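Local coordinates for protein mitochondrial association factor 1 (Toxoplasma gondii, PDB 6BXS) that is a macro-domain protein from a parasite locus required for the direct manipulation of host mitochondria, its own molecular role being less certain, at residues 42-47 / 163-168; 13-18 / 240-245. One frame throughout, in Å; residues are numbered along the deposited sequence.

How the contacts relate
Read from the N terminus, the chain first passes 13-18, the turn joining the edge strand 8-13 to strand 19-24, then 42-47, at the entry to strand 45-50. Contact 1 closes when 163-168 arrives at strand 166-170, 116 residues further on, and sets two neighbouring parallel strands side by side. The turn waits longer: contact 2 is made when helix 230-248 brings up 240-245. The spans therefore nest without crossing, contact 1 lying wholly within the span of contact 2. One ties strands in the middle of the mixed sheet, the other a helix to the N-terminal hairpin at one edge of that sheet; their centres are about 22 Å apart and they do not touch.

Contact 1 of 2, residues 42-47 / 163-168; sequences SKRVAT and MNDVML
Arg44 reaches across to 163-168 at the point where two neighbouring parallel strands begin, and its side chain can be read outward atom by atom. CB lies 3.9 Å from Met163 O, and CG passes 4.3 Å from Met163 CG. A bend at chi3 (44°) then turns the guanidinium back over the other segment, with Met163 O over one face but offset toward its rim. NE bonds to Pro210 O and NH2, 3.5 Å from Met163 CA, to Glu162 O, so the group is fixed in rotation before NH1 makes its salt bridge. That bridge is short, NH1 standing 2.6 Å from Asp165 OD1, and uses the syn lone pair, with OD1 tilted somewhat out of the guanidinium plane; the two planar groups are steeply inclined, 75° apart. The other carboxylate oxygen pairs with Lys209. NH1 also brushes Val166 CG2.

Beside this charged end a water joins the approach to the two strands, donating to Val45 O and Met163 O and accepting from Val166 N. Beyond it, Ala46 CB packs 3.6 Å from both Val166 CG1 and Leu168 CD1. Direct pairing starts only at Leu168 N, which donates nearly straight (177°) to Thr47 O at 2.9 Å. The chemistry thus changes along the contact from ion pair to water to backbone bond, and a carboxylate held between Arg44 and Lys209 would be expected to stay ionised.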
ATOM      1  N   SER A  42      -8.838 -16.501  -4.462  1.00 41.98           N
ATOM      2  CA  SER A  42     -10.261 -16.600  -4.767  1.00 43.57           C
ATOM      3  C   SER A  42     -10.828 -15.232  -5.133  1.00 44.44           C
ATOM      4  O   SER A  42     -11.916 -15.132  -5.701  1.00 44.09           O
ATOM      5  CB  SER A  42     -11.023 -17.190  -3.580  1.00 43.11           C
ATOM      6  OG  SER A  42     -10.730 -16.488  -2.385  1.00 46.71           O
ATOM      7  N   LYS A  43     -10.082 -14.180  -4.802  1.00 37.96           N
ATOM      8  CA  LYS A  43     -10.498 -12.817  -5.105  1.00 35.10           C
ATOM      9  C   LYS A  43      -9.298 -11.962  -5.497  1.00 33.14           C
ATOM     10  O   LYS A  43      -8.146 -12.380  -5.353  1.00 22.54           O
ATOM     11  CB  LYS A  43     -11.223 -12.203  -3.907  1.00 37.88           C
ATOM     12  CG  LYS A  43     -10.344 -11.990  -2.689  1.00 34.39           C
ATOM     13  CD  LYS A  43     -11.168 -11.743  -1.434  1.00 44.26           C
ATOM     14  CE  LYS A  43     -11.919 -12.995  -1.005  1.00 52.78           C
ATOM     15  NZ  LYS A  43     -12.336 -12.938   0.422  1.00 61.56           N
ATOM     16  N   ARG A  44      -9.579 -10.764  -5.997  1.00 29.37           N
ATOM     17  CA  ARG A  44      -8.536  -9.878  -6.493  1.00 31.62           C
ATOM     18  C   ARG A  44      -7.964  -9.022  -5.366  1.00 26.66           C
ATOM     19  O   ARG A  44      -8.549  -8.009  -4.980  1.00 23.76           O
ATOM     20  CB  ARG A  44      -9.079  -8.984  -7.605  1.00 29.81           C
ATOM     21  CG  ARG A  44      -9.848  -9.732  -8.691  1.00 31.55           C
ATOM     22  CD  ARG A  44     -10.319  -8.781  -9.781  1.00 29.45           C
ATOM     23  NE  ARG A  44      -9.262  -7.841 -10.140  1.00 28.05           N
ATOM     24  CZ  ARG A  44      -8.263  -8.114 -10.974  1.00 30.28           C
ATOM     25  NH1 ARG A  44      -7.343  -7.194 -11.220  1.00 35.84           N
ATOM     26  NH2 ARG A  44      -8.179  -9.299 -11.565  1.00 33.40           N
ATOM     27  N   VAL A  45      -6.816  -9.445  -4.847  1.00 19.50           N
ATOM     28  CA  VAL A  45      -6.154  -8.750  -3.751  1.00 23.39           C
ATOM     29  C   VAL A  45      -5.005  -7.893  -4.274  1.00 24.34           C
ATOM     30  O   VAL A  45      -4.102  -8.399  -4.936  1.00 26.30           O
ATOM     31  CB  VAL A  45      -5.606  -9.741  -2.707  1.00 21.22           C
ATOM     32  CG1 VAL A  45      -5.057  -8.995  -1.492  1.00 22.53           C
ATOM     33  CG2 VAL A  45      -6.687 -10.725  -2.287  1.00 20.97           C
ATOM     34  N   ALA A  46      -5.052  -6.597  -3.976  1.00 20.64           N
ATOM     35  CA  ALA A  46      -3.978  -5.679  -4.334  1.00 26.72           C
ATOM     36  C   ALA A  46      -3.099  -5.411  -3.121  1.00 21.13           C
ATOM     37  O   ALA A  46      -3.576  -4.936  -2.095  1.00 19.88           O
ATOM     38  CB  ALA A  46      -4.545  -4.378  -4.879  1.00 24.73           C
ATOM     39  N   THR A  47      -1.812  -5.717  -3.241  1.00 19.63           N
ATOM     40  CA  THR A  47      -0.887  -5.554  -2.128  1.00 17.48           C
ATOM     41  C   THR A  47      -0.222  -4.179  -2.180  1.00 21.74           C
ATOM     42  O   THR A  47       0.174  -3.704  -3.247  1.00 19.53           O
ATOM     43  CB  THR A  47       0.181  -6.657  -2.132  1.00 22.95           C
ATOM     44  OG1 THR A  47      -0.467  -7.937  -2.102  1.00 20.35           O
ATOM     45  CG2 THR A  47       1.094  -6.528  -0.923  1.00 23.63           C
ATOM     46  N   MET A 163      -5.704 -12.609 -11.315  1.00 33.97           N
ATOM     47  CA  MET A 163      -6.245 -11.914 -10.149  1.00 35.69           C
ATOM     48  C   MET A 163      -5.186 -11.166  -9.337  1.00 31.91           C
ATOM     49  O   MET A 163      -5.526 -10.425  -8.414  1.00 26.47           O
ATOM     50  CB  MET A 163      -6.964 -12.906  -9.233  1.00 33.41           C
ATOM     51  CG  MET A 163      -8.227 -13.506  -9.827  1.00 35.62           C
ATOM     52  SD  MET A 163      -9.094 -14.547  -8.638  1.00 46.18           S
ATOM     53  CE  MET A 163     -10.572 -14.956  -9.564  1.00 47.59           C
ATOM     54  N   ASN A 164      -3.914 -11.359  -9.680  1.00 31.24           N
ATOM     55  CA  ASN A 164      -2.812 -10.755  -8.930  1.00 31.45           C
ATOM     56  C   ASN A 164      -2.164  -9.569  -9.648  1.00 28.73           C
ATOM     57  O   ASN A 164      -1.047  -9.177  -9.315  1.00 28.11           O
ATOM     58  CB  ASN A 164      -1.740 -11.812  -8.635  1.00 29.25           C
ATOM     59  CG  ASN A 164      -2.229 -12.894  -7.692  1.00 34.32           C
ATOM     60  OD1 ASN A 164      -3.149 -12.679  -6.907  1.00 29.04           O
ATOM     61  ND2 ASN A 164      -1.603 -14.065  -7.762  1.00 30.82           N
ATOM     62  N   ASP A 165      -2.870  -8.987 -10.613  1.00 28.28           N
ATOM     63  CA  ASP A 165      -2.265  -7.997 -11.503  1.00 27.99           C
ATOM     64  C   ASP A 165      -2.548  -6.548 -11.104  1.00 25.92           C
ATOM     65  O   ASP A 165      -2.467  -5.645 -11.938  1.00 27.53           O
ATOM     66  CB  ASP A 165      -2.744  -8.233 -12.936  1.00 33.02           C
ATOM     67  CG  ASP A 165      -4.232  -8.017 -13.097  1.00 32.85           C
ATOM     68  OD1 ASP A 165      -4.942  -7.915 -12.074  1.00 32.17           O
ATOM     69  OD2 ASP A 165      -4.695  -7.959 -14.253  1.00 35.63           O
ATOM     70  N   VAL A 166      -2.890  -6.330  -9.837  1.00 23.40           N
ATOM     71  CA  VAL A 166      -2.994  -4.979  -9.293  1.00 23.29           C
ATOM     72  C   VAL A 166      -2.112  -4.840  -8.061  1.00 23.15           C
ATOM     73  O   VAL A 166      -2.148  -5.681  -7.163  1.00 22.66           O
ATOM     74  CB  VAL A 166      -4.441  -4.611  -8.914  1.00 24.22           C
ATOM     75  CG1 VAL A 166      -4.499  -3.209  -8.312  1.00 22.58           C
ATOM     76  CG2 VAL A 166      -5.349  -4.699 -10.127  1.00 24.28           C
ATOM     77  N   MET A 167      -1.321  -3.771  -8.032  1.00 23.35           N
ATOM     78  CA  MET A 167      -0.507  -3.446  -6.870  1.00 21.64           C
ATOM     79  C   MET A 167      -0.709  -1.987  -6.507  1.00 19.65           C
ATOM     80  O   MET A 167      -1.133  -1.184  -7.337  1.00 20.42           O
ATOM     81  CB  MET A 167       0.978  -3.720  -7.136  1.00 17.64           C
ATOM     82  CG  MET A 167       1.602  -2.856  -8.227  1.00 19.89           C
ATOM     83  SD  MET A 167       3.406  -2.960  -8.270  1.00 27.99           S
ATOM     84  CE  MET A 167       3.857  -2.020  -6.811  1.00 20.70           C
ATOM     85  N   LEU A 168      -0.419  -1.658  -5.254  1.00 19.60           N
ATOM     86  CA  LEU A 168      -0.368  -0.274  -4.819  1.00 19.76           C
ATOM     87  C   LEU A 168       1.019   0.036  -4.269  1.00 19.03           C
ATOM     88  O   LEU A 168       1.781  -0.865  -3.921  1.00 21.47           O
ATOM     89  CB  LEU A 168      -1.440   0.013  -3.766  1.00 22.65           C
ATOM     90  CG  LEU A 168      -2.872   0.182  -4.285  1.00 25.52           C
ATOM     91  CD1 LEU A 168      -3.728  -0.991  -3.856  1.00 26.96           C
ATOM     92  CD2 LEU A 168      -3.481   1.493  -3.809  1.00 29.05           C
TER
HETATM   93  O   HOH W   1      -4.719  -7.969  -7.876  1.00 26.33           O

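Contact 2 of 2, residues 13-18 / 240-245; sequences FTCLGD and AVEAAI
The turn of a beta-hairpin, linking strands 8-13 and 19-24, here meets the flank of the helix in a beta-alpha-beta crossover, and Leu16 makes most of the contact by lying against Val241, Glu242 and Ile245. The leucine's CG stands anti to its own carbonyl carbon (chi1 -56°), which carries it toward the helix, and with chi2 at 179° CD2 leads. This methyl lies 3.6 Å from Glu242 CA and equally close to Glu242 CG, so that it rests on backbone and aliphatic stem rather than on the carboxylate. It also meets Val241 CG1 at 3.9 Å, while CD1 touches that valine methyl from 4.0 Å; the two side chains cross at about a right angle. One helical turn further on, Ile245 CG2 comes to 3.8 Å from Leu16 O, an oxygen that accepts a hydrogen bond from Arg19 NH1, extending the contact onto the backbone of the turn.

Glu242 likewise crosses Leu16 nearly at right angles and continues, extended, until its OE1 lies 3.8 Å from Cys15 CB in van der Waals contact, whereas OE2 is hydrogen-bonded to Ser271. The turn keeps its own shape through Leu16 N, bonded to Phe13 O at 3.1 Å, and through the positive phi angles of Gly17 and Asp18, which bring the chain round toward the second strand.

Val241 packs against Met190 of helix 179-202, and both it and Ile245 rest on Leu254 of strand 253-256. Leu16 leans on Val21 of strand 19-24. The turn thus lies between helix 230-248, met through Leu16, and helix 263-276, met through Tyr275 and through Glu272, which accepts from the backbone N of both Thr14 and Cys15, at the edge of the sheet formed by strands 8-13 and 19-24.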
ATOM      1  N   PHE A  13     -14.633  -6.005  13.665  1.00 26.04           N
ATOM      2  CA  PHE A  13     -14.412  -4.734  14.343  1.00 23.30           C
ATOM      3  C   PHE A  13     -15.626  -3.828  14.229  1.00 29.21           C
ATOM      4  O   PHE A  13     -15.972  -3.370  13.141  1.00 24.63           O
ATOM      5  CB  PHE A  13     -13.181  -4.037  13.762  1.00 26.34           C
ATOM      6  CG  PHE A  13     -11.892  -4.725  14.091  1.00 26.80           C
ATOM      7  CD1 PHE A  13     -11.431  -5.772  13.311  1.00 27.18           C
ATOM      8  CD2 PHE A  13     -11.145  -4.332  15.188  1.00 26.95           C
ATOM      9  CE1 PHE A  13     -10.246  -6.410  13.618  1.00 25.51           C
ATOM     10  CE2 PHE A  13      -9.960  -4.965  15.496  1.00 28.39           C
ATOM     11  CZ  PHE A  13      -9.511  -6.006  14.712  1.00 27.47           C
ATOM     12  N   THR A  14     -16.273  -3.574  15.360  1.00 31.66           N
ATOM     13  CA  THR A  14     -17.439  -2.707  15.384  1.00 33.66           C
ATOM     14  C   THR A  14     -17.018  -1.250  15.210  1.00 30.20           C
ATOM     15  O   THR A  14     -17.820  -0.410  14.805  1.00 31.58           O
ATOM     16  CB  THR A  14     -18.239  -2.863  16.694  1.00 38.41           C
ATOM     17  OG1 THR A  14     -19.466  -2.131  16.600  1.00 55.82           O
ATOM     18  CG2 THR A  14     -17.441  -2.358  17.882  1.00 28.64           C
ATOM     19  N   CYS A  15     -15.759  -0.953  15.520  1.00 30.30           N
ATOM     20  CA  CYS A  15     -15.225   0.389  15.311  1.00 30.13           C
ATOM     21  C   CYS A  15     -14.981   0.653  13.826  1.00 24.64           C
ATOM     22  O   CYS A  15     -14.721   1.788  13.426  1.00 29.00           O
ATOM     23  CB  CYS A  15     -13.927   0.589  16.101  1.00 32.57           C
ATOM     24  SG  CYS A  15     -12.504  -0.344  15.483  1.00 31.39           S
ATOM     25  N   LEU A  16     -15.066  -0.404  13.018  1.00 25.60           N
ATOM     26  CA  LEU A  16     -14.913  -0.297  11.568  1.00 25.28           C
ATOM     27  C   LEU A  16     -16.200  -0.696  10.850  1.00 28.36           C
ATOM     28  O   LEU A  16     -16.162  -1.258   9.754  1.00 28.47           O
ATOM     29  CB  LEU A  16     -13.758  -1.175  11.081  1.00 26.08           C
ATOM     30  CG  LEU A  16     -12.387  -0.934  11.721  1.00 25.05           C
ATOM     31  CD1 LEU A  16     -11.361  -1.896  11.143  1.00 23.73           C
ATOM     32  CD2 LEU A  16     -11.937   0.505  11.531  1.00 26.20           C
ATOM     33  N   GLY A  17     -17.338  -0.408  11.471  1.00 30.56           N
ATOM     34  CA  GLY A  17     -18.626  -0.725  10.881  1.00 27.07           C
ATOM     35  C   GLY A  17     -18.864  -2.220  10.776  1.00 32.20           C
ATOM     36  O   GLY A  17     -19.470  -2.693   9.814  1.00 30.96           O
ATOM     37  N   ASP A  18     -18.375  -2.961  11.767  1.00 28.17           N
ATOM     38  CA  ASP A  18     -18.571  -4.407  11.846  1.00 30.65           C
ATOM     39  C   ASP A  18     -17.935  -5.146  10.670  1.00 30.64           C
ATOM     40  O   ASP A  18     -18.483  -6.130  10.178  1.00 29.83           O
ATOM     41  CB  ASP A  18     -20.065  -4.748  11.916  1.00 37.04           C
ATOM     42  CG  ASP A  18     -20.760  -4.083  13.086  1.00 40.97           C
ATOM     43  OD1 ASP A  18     -20.197  -4.098  14.198  1.00 42.31           O
ATOM     44  OD2 ASP A  18     -21.872  -3.548  12.892  1.00 56.40           O
ATOM     45  N   ALA A 240      -5.873   5.664  11.744  1.00 22.74           N
ATOM     46  CA  ALA A 240      -5.910   6.026  10.330  1.00 22.37           C
ATOM     47  C   ALA A 240      -6.884   5.130   9.571  1.00 20.71           C
ATOM     48  O   ALA A 240      -7.599   5.589   8.679  1.00 21.10           O
ATOM     49  CB  ALA A 240      -4.520   5.936   9.717  1.00 21.51           C
ATOM     50  N   VAL A 241      -6.904   3.849   9.923  1.00 19.04           N
ATOM     51  CA  VAL A 241      -7.820   2.900   9.303  1.00 20.61           C
ATOM     52  C   VAL A 241      -9.271   3.244   9.644  1.00 21.64           C
ATOM     53  O   VAL A 241     -10.142   3.197   8.777  1.00 21.56           O
ATOM     54  CB  VAL A 241      -7.505   1.455   9.743  1.00 22.39           C
ATOM     55  CG1 VAL A 241      -8.650   0.504   9.387  1.00 22.59           C
ATOM     56  CG2 VAL A 241      -6.206   0.977   9.099  1.00 18.57           C
ATOM     57  N   GLU A 242      -9.526   3.584  10.906  1.00 22.05           N
ATOM     58  CA  GLU A 242     -10.871   3.955  11.345  1.00 26.16           C
ATOM     59  C   GLU A 242     -11.406   5.142  10.554  1.00 23.04           C
ATOM     60  O   GLU A 242     -12.558   5.136  10.115  1.00 19.42           O
ATOM     61  CB  GLU A 242     -10.881   4.293  12.840  1.00 29.93           C
ATOM     62  CG  GLU A 242     -10.692   3.096  13.763  1.00 30.49           C
ATOM     63  CD  GLU A 242     -10.638   3.494  15.229  1.00 31.00           C
ATOM     64  OE1 GLU A 242     -11.713   3.708  15.827  1.00 33.21           O
ATOM     65  OE2 GLU A 242      -9.522   3.594  15.781  1.00 31.72           O
ATOM     66  N   ALA A 243     -10.562   6.153  10.370  1.00 21.26           N
ATOM     67  CA  ALA A 243     -10.960   7.369   9.671  1.00 20.58           C
ATOM     68  C   ALA A 243     -11.232   7.092   8.198  1.00 21.62           C
ATOM     69  O   ALA A 243     -12.171   7.638   7.621  1.00 20.99           O
ATOM     70  CB  ALA A 243      -9.886   8.439   9.817  1.00 22.88           C
ATOM     71  N   ALA A 244     -10.402   6.245   7.594  1.00 20.28           N
ATOM     72  CA  ALA A 244     -10.533   5.917   6.179  1.00 16.56           C
ATOM     73  C   ALA A 244     -11.805   5.118   5.904  1.00 22.41           C
ATOM     74  O   ALA A 244     -12.501   5.375   4.923  1.00 19.57           O
ATOM     75  CB  ALA A 244      -9.315   5.144   5.705  1.00 19.29           C
ATOM     76  N   ILE A 245     -12.099   4.149   6.765  1.00 18.06           N
ATOM     77  CA  ILE A 245     -13.304   3.341   6.616  1.00 18.97           C
ATOM     78  C   ILE A 245     -14.549   4.213   6.780  1.00 18.89           C
ATOM     79  O   ILE A 245     -15.512   4.083   6.025  1.00 21.62           O
ATOM     80  CB  ILE A 245     -13.337   2.186   7.638  1.00 19.44           C
ATOM     81  CG1 ILE A 245     -12.227   1.172   7.345  1.00 22.41           C
ATOM     82  CG2 ILE A 245     -14.696   1.489   7.638  1.00 23.85           C
ATOM     83  CD1 ILE A 245     -12.312   0.506   5.987  1.00 23.10           C
TER